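Local coordinates for protein antitoxin RnlB (Escherichia coli, PDB 6Y2P) that acts as the labile antitoxin of a type II toxin-antitoxin system, inhibiting the endonuclease activity of its cognate toxin RnlA, at residues F22-S27 with F50-A55; E3-N8 with V16-G21. All coordinates share one frame; numbering follows the deposited sequence.

Interaction 2 comes first along the chain and pairs the edge strand 2-7 with strand 13-19 as a beta hairpin. Interaction 1 follows at once: the loop leaving that hairpin packs on the end of strand 46-51 and the start of helix 53-56. The two meet where the backbone of Asp51 probably hydrogen-bonds to the backbones of Val17 and Ala19 and the Phe50 ring packs on Val17. Their chemistry differs with their place. Interaction 2 is partly buried and built on backbone hydrogen bonds, with helices covering one face. Interaction 1 is buried, has no hydrogen bond across it and relies on apolar packing; another protein chain of the assembly reaches several of its residues.

Interaction 1. Residues F22-S27 with F50-A55; sequences FENPLS and FDLLCA
The backbones of Phe22 and Ala55 come close, with 4.0 Å from Phe22 CA to Ala55 CA, yet no hydrogen bond joins the two segments. Residues 22-27 open the crossover connection of a beta-alpha-beta unit, in which helix 29-39 links the parallel neighbours 13-19 and 46-51, and these first residues pack on the end of strand 46-51 and the start of helix 53-56. The Ala55 methyl faces the loop, and its small size suits a place close to the loop backbone, near the carbonyl oxygens of Phe22 and Glu23. Asn24 turns its amide back over its own loop. With CG anti to the backbone N (chi1 -158°), Asn24 OD1 accepts a hydrogen bond from Leu26 N, 3.2 Å long and nearly straight (168°), which closes an Asx turn and anchors this buried oxygen. Leu52, at the N-cap position of helix 53-56, puts CD2 against this turn, 3.6 Å from Asn24 OD1 and 3.8 Å from Pro25 CD, while the rigid proline ring starts the 3-10 turn. Asn24 ND2 makes a weak hydrogen bond to the backbone of another protein chain. At the far end Pro25 CB lies at the edge of the Phe50 ring, and Leu26 covers a face in a CH-pi contact, its CD2 3.6 Å from the centroid of the Phe50 ring and 18° off the normal.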
loop_
_atom_site.group_PDB
_atom_site.type_symbol
_atom_site.label_atom_id
_atom_site.label_comp_id
_atom_site.label_asym_id
_atom_site.label_seq_id
_atom_site.Cartn_x
_atom_site.Cartn_y
_atom_site.Cartn_z
ATOM N N PHE C 22 3.448 2.411 -26.294
ATOM C CA PHE C 22 3.790 2.702 -24.889
ATOM C C PHE C 22 5.041 3.572 -24.719
ATOM O O PHE C 22 5.274 4.080 -23.614
ATOM C CB PHE C 22 3.978 1.413 -24.078
ATOM C CG PHE C 22 5.186 0.580 -24.505
ATOM C CD1 PHE C 22 5.066 -0.346 -25.507
ATOM C CD2 PHE C 22 6.439 0.730 -23.887
ATOM C CE1 PHE C 22 6.153 -1.161 -25.882
ATOM C CE2 PHE C 22 7.546 -0.064 -24.271
ATOM C CZ PHE C 22 7.387 -1.006 -25.264
ATOM N N GLU C 23 5.881 3.710 -25.734
ATOM C CA GLU C 23 7.058 4.556 -25.619
ATOM C C GLU C 23 6.694 6.035 -25.676
ATOM O O GLU C 23 5.835 6.455 -26.448
ATOM C CB GLU C 23 8.066 4.211 -26.716
ATOM C CG GLU C 23 8.677 2.817 -26.556
ATOM C CD GLU C 23 9.430 2.367 -27.791
ATOM O OE1 GLU C 23 10.654 2.172 -27.701
ATOM O OE2 GLU C 23 8.801 2.211 -28.856
ATOM N N ASN C 24 7.384 6.834 -24.877
ATOM C CA ASN C 24 7.108 8.263 -24.830
ATOM C C ASN C 24 7.842 8.986 -25.962
ATOM O O ASN C 24 9.084 8.973 -25.990
ATOM C CB ASN C 24 7.533 8.833 -23.492
ATOM C CG ASN C 24 6.813 10.116 -23.167
ATOM O OD1 ASN C 24 6.680 10.991 -24.041
ATOM N ND2 ASN C 24 6.330 10.255 -21.893
ATOM N N PRO C 25 7.132 9.676 -26.870
ATOM C CA PRO C 25 7.823 10.337 -27.996
ATOM C C PRO C 25 8.860 11.350 -27.561
ATOM O O PRO C 25 9.738 11.678 -28.364
ATOM C CB PRO C 25 6.691 11.019 -28.783
ATOM C CG PRO C 25 5.444 10.425 -28.290
ATOM C CD PRO C 25 5.685 9.945 -26.873
ATOM N N LEU C 26 8.757 11.905 -26.348
ATOM C CA LEU C 26 9.696 12.926 -25.875
ATOM C C LEU C 26 11.082 12.367 -25.536
ATOM O O LEU C 26 12.008 13.147 -25.263
ATOM C CB LEU C 26 9.105 13.646 -24.665
ATOM C CG LEU C 26 7.936 14.529 -25.094
ATOM C CD1 LEU C 26 7.101 14.986 -23.909
ATOM C CD2 LEU C 26 8.417 15.716 -25.936
ATOM N N SER C 27 11.247 11.047 -25.574
ATOM C CA SER C 27 12.558 10.426 -25.537
ATOM C C SER C 27 13.179 10.346 -26.944
ATOM O O SER C 27 14.329 9.916 -27.087
ATOM C CB SER C 27 12.464 9.042 -24.922
ATOM O OG SER C 27 12.295 8.056 -25.935
ATOM N N PHE C 50 1.799 17.875 -27.693
ATOM C CA PHE C 50 2.035 16.435 -27.666
ATOM C C PHE C 50 0.839 15.758 -26.998
ATOM O O PHE C 50 0.462 16.129 -25.869
ATOM C CB PHE C 50 3.291 16.078 -26.852
ATOM C CG PHE C 50 4.579 16.245 -27.583
ATOM C CD1 PHE C 50 5.237 17.464 -27.576
ATOM C CD2 PHE C 50 5.162 15.174 -28.235
ATOM C CE1 PHE C 50 6.439 17.622 -28.233
ATOM C CE2 PHE C 50 6.366 15.313 -28.912
ATOM C CZ PHE C 50 7.005 16.540 -28.918
ATOM N N ASP C 51 0.272 14.757 -27.669
ATOM C CA ASP C 51 -0.708 13.850 -27.068
ATOM C C ASP C 51 -0.017 12.540 -26.669
ATOM O O ASP C 51 0.418 11.773 -27.530
ATOM C CB ASP C 51 -1.854 13.578 -28.042
ATOM C CG ASP C 51 -2.830 12.536 -27.524
ATOM O OD1 ASP C 51 -2.672 12.064 -26.370
ATOM O OD2 ASP C 51 -3.780 12.215 -28.251
ATOM N N LEU C 52 0.080 12.259 -25.372
ATOM C CA LEU C 52 0.839 11.090 -24.952
ATOM C C LEU C 52 -0.037 9.912 -24.530
ATOM O O LEU C 52 0.457 8.997 -23.831
ATOM C CB LEU C 52 1.793 11.477 -23.826
ATOM C CG LEU C 52 2.627 12.755 -24.027
ATOM C CD1 LEU C 52 3.411 13.129 -22.752
ATOM C CD2 LEU C 52 3.610 12.580 -25.172
ATOM N N LEU C 53 -1.290 9.866 -25.016
ATOM C CA LEU C 53 -2.275 8.899 -24.520
ATOM C C LEU C 53 -1.735 7.468 -24.522
ATOM O O LEU C 53 -1.854 6.749 -23.522
ATOM C CB LEU C 53 -3.552 8.966 -25.351
ATOM C CG LEU C 53 -4.522 7.824 -25.016
ATOM C CD1 LEU C 53 -5.068 8.089 -23.644
ATOM C CD2 LEU C 53 -5.649 7.603 -26.031
ATOM N N CYS C 54 -1.096 7.046 -25.619
ATOM C CA CYS C 54 -0.682 5.650 -25.671
ATOM C C CYS C 54 0.540 5.358 -24.804
ATOM O O CYS C 54 0.749 4.202 -24.416
ATOM C CB CYS C 54 -0.330 5.258 -27.113
ATOM S SG CYS C 54 -1.751 5.219 -28.282
ATOM N N ALA C 55 1.223 6.378 -24.307
ATOM C CA ALA C 55 2.279 6.084 -23.364
ATOM C C ALA C 55 1.852 6.350 -21.934
ATOM O O ALA C 55 2.316 5.674 -21.004
ATOM C CB ALA C 55 3.513 6.924 -23.691
#

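Interaction 2. Residues E3-N8 with V16-G21; sequences EITGIN and VVMATG
Thr5 and Val16 meet on a beta hairpin at the edge of the mixed sheet, where strands 3-7 and 16-19 run antiparallel at 141°. Glu3 and Met18 form a hydrogen-bonded pair, with Met18 N donating to Glu3 O at 2.9 Å, and Ile4 and Val17 form the non-hydrogen-bonded pair after it. Thr5 and Gly6 then both lie opposite Val16, in the manner of a beta bulge: Thr5 N donates to Val16 O, and Val16 N donates to Gly6 O. As the extra residue, Thr5 falls outside the regular alternation of faces, and its two branches serve different neighbours. The hydroxyl sits between the backbone N and the carbonyl carbon (chi1 54°), which brings OG1 against Val16: it is 3.3 Å from Val16 CG1 and makes a weak bond of 3.4 Å to Val16 O. The methyl CG2 points along the strand to Met18, 4.0 Å from Met18 CB, and the two side chains cross at about a right angle. Long and flexible, Met18 continues to Leu94 and Leu98 of helix 88-99, which covers this face and also touches Thr5. On the other face branched Ile4 and Val17 meet loosely, Val17 lying against Ile48 and Phe50 of strand 46-51. Glu3 suits the partly exposed edge: its extended chain carries OE1 to a hydrogen bond with Tyr104 OH, while nearer the backbone Glu3 CB rests 4.0 Å from Thr20 CG2.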
loop_
_atom_site.group_PDB
_atom_site.type_symbol
_atom_site.label_atom_id
_atom_site.label_comp_id
_atom_site.label_asym_id
_atom_site.label_seq_id
_atom_site.Cartn_x
_atom_site.Cartn_y
_atom_site.Cartn_z
ATOM N N GLU C 3 3.411 10.197 -34.421
ATOM C CA GLU C 3 2.706 10.554 -35.647
ATOM C C GLU C 3 2.312 12.018 -35.561
ATOM O O GLU C 3 1.692 12.439 -34.577
ATOM C CB GLU C 3 1.447 9.715 -35.861
ATOM C CG GLU C 3 0.539 10.248 -36.979
ATOM C CD GLU C 3 -0.304 9.149 -37.615
ATOM O OE1 GLU C 3 -0.310 8.029 -37.057
ATOM O OE2 GLU C 3 -0.939 9.392 -38.672
ATOM N N ILE C 4 2.707 12.799 -36.559
ATOM C CA ILE C 4 2.221 14.169 -36.656
ATOM C C ILE C 4 0.816 14.169 -37.240
ATOM O O ILE C 4 0.607 13.786 -38.396
ATOM C CB ILE C 4 3.194 15.040 -37.463
ATOM C CG1 ILE C 4 4.437 15.233 -36.606
ATOM C CG2 ILE C 4 2.588 16.405 -37.733
ATOM C CD1 ILE C 4 5.688 14.656 -37.163
ATOM N N THR C 5 -0.159 14.590 -36.430
ATOM C CA THR C 5 -1.565 14.597 -36.828
ATOM C C THR C 5 -2.000 15.935 -37.406
ATOM O O THR C 5 -2.888 15.964 -38.264
ATOM C CB THR C 5 -2.452 14.244 -35.631
ATOM O OG1 THR C 5 -2.161 15.122 -34.541
ATOM C CG2 THR C 5 -2.218 12.802 -35.196
ATOM N N GLY C 6 -1.374 17.036 -36.991
ATOM C CA GLY C 6 -1.745 18.341 -37.512
ATOM C C GLY C 6 -0.553 19.263 -37.612
ATOM O O GLY C 6 0.389 19.192 -36.815
ATOM N N ILE C 7 -0.603 20.132 -38.618
ATOM C CA ILE C 7 0.470 21.046 -38.986
ATOM C C ILE C 7 -0.168 22.396 -39.259
ATOM O O ILE C 7 -1.140 22.479 -40.019
ATOM C CB ILE C 7 1.242 20.534 -40.225
ATOM C CG1 ILE C 7 2.459 19.727 -39.794
ATOM C CG2 ILE C 7 1.682 21.662 -41.121
ATOM N N ASN C 8 0.352 23.455 -38.644
ATOM C CA ASN C 8 -0.133 24.812 -38.926
ATOM C C ASN C 8 1.060 25.737 -39.130
ATOM O O ASN C 8 1.636 26.230 -38.158
ATOM C CB ASN C 8 -1.044 25.334 -37.812
ATOM C CG ASN C 8 -2.523 25.119 -38.111
ATOM O OD1 ASN C 8 -3.339 26.046 -38.002
ATOM N ND2 ASN C 8 -2.877 23.889 -38.486
ATOM N N VAL C 16 1.106 19.033 -34.039
ATOM C CA VAL C 16 0.540 18.162 -33.011
ATOM C C VAL C 16 1.177 16.787 -33.163
ATOM O O VAL C 16 1.083 16.163 -34.228
ATOM C CB VAL C 16 -0.991 18.044 -33.110
ATOM C CG1 VAL C 16 -1.497 17.150 -32.000
ATOM C CG2 VAL C 16 -1.660 19.390 -33.047
ATOM N N VAL C 17 1.784 16.301 -32.094
ATOM C CA VAL C 17 2.566 15.075 -32.086
ATOM C C VAL C 17 1.863 14.085 -31.183
ATOM O O VAL C 17 1.678 14.349 -29.989
ATOM C CB VAL C 17 3.988 15.312 -31.563
ATOM C CG1 VAL C 17 4.800 14.042 -31.680
ATOM C CG2 VAL C 17 4.650 16.479 -32.294
ATOM N N MET C 18 1.511 12.940 -31.731
ATOM C CA MET C 18 0.799 11.902 -31.011
ATOM C C MET C 18 1.684 10.668 -30.822
ATOM O O MET C 18 2.382 10.248 -31.747
ATOM C CB MET C 18 -0.437 11.537 -31.794
ATOM C CG MET C 18 -1.115 10.328 -31.291
ATOM S SD MET C 18 -2.753 10.382 -31.979
ATOM C CE MET C 18 -3.116 8.657 -32.215
ATOM N N ALA C 19 1.661 10.086 -29.630
ATOM C CA ALA C 19 2.367 8.830 -29.420
ATOM C C ALA C 19 1.600 7.665 -30.057
ATOM O O ALA C 19 0.364 7.618 -30.034
ATOM C CB ALA C 19 2.582 8.573 -27.931
ATOM N N THR C 20 2.359 6.695 -30.590
ATOM C CA THR C 20 1.824 5.534 -31.300
ATOM C C THR C 20 1.948 4.213 -30.537
ATOM O O THR C 20 1.627 3.167 -31.104
ATOM C CB THR C 20 2.551 5.394 -32.648
ATOM O OG1 THR C 20 3.952 5.173 -32.409
ATOM C CG2 THR C 20 2.361 6.619 -33.539
ATOM N N GLY C 21 2.263 4.247 -29.246
ATOM C CA GLY C 21 2.491 3.033 -28.472
ATOM C C GLY C 21 2.910 3.392 -27.057
ATOM O O GLY C 21 2.771 4.542 -26.649
#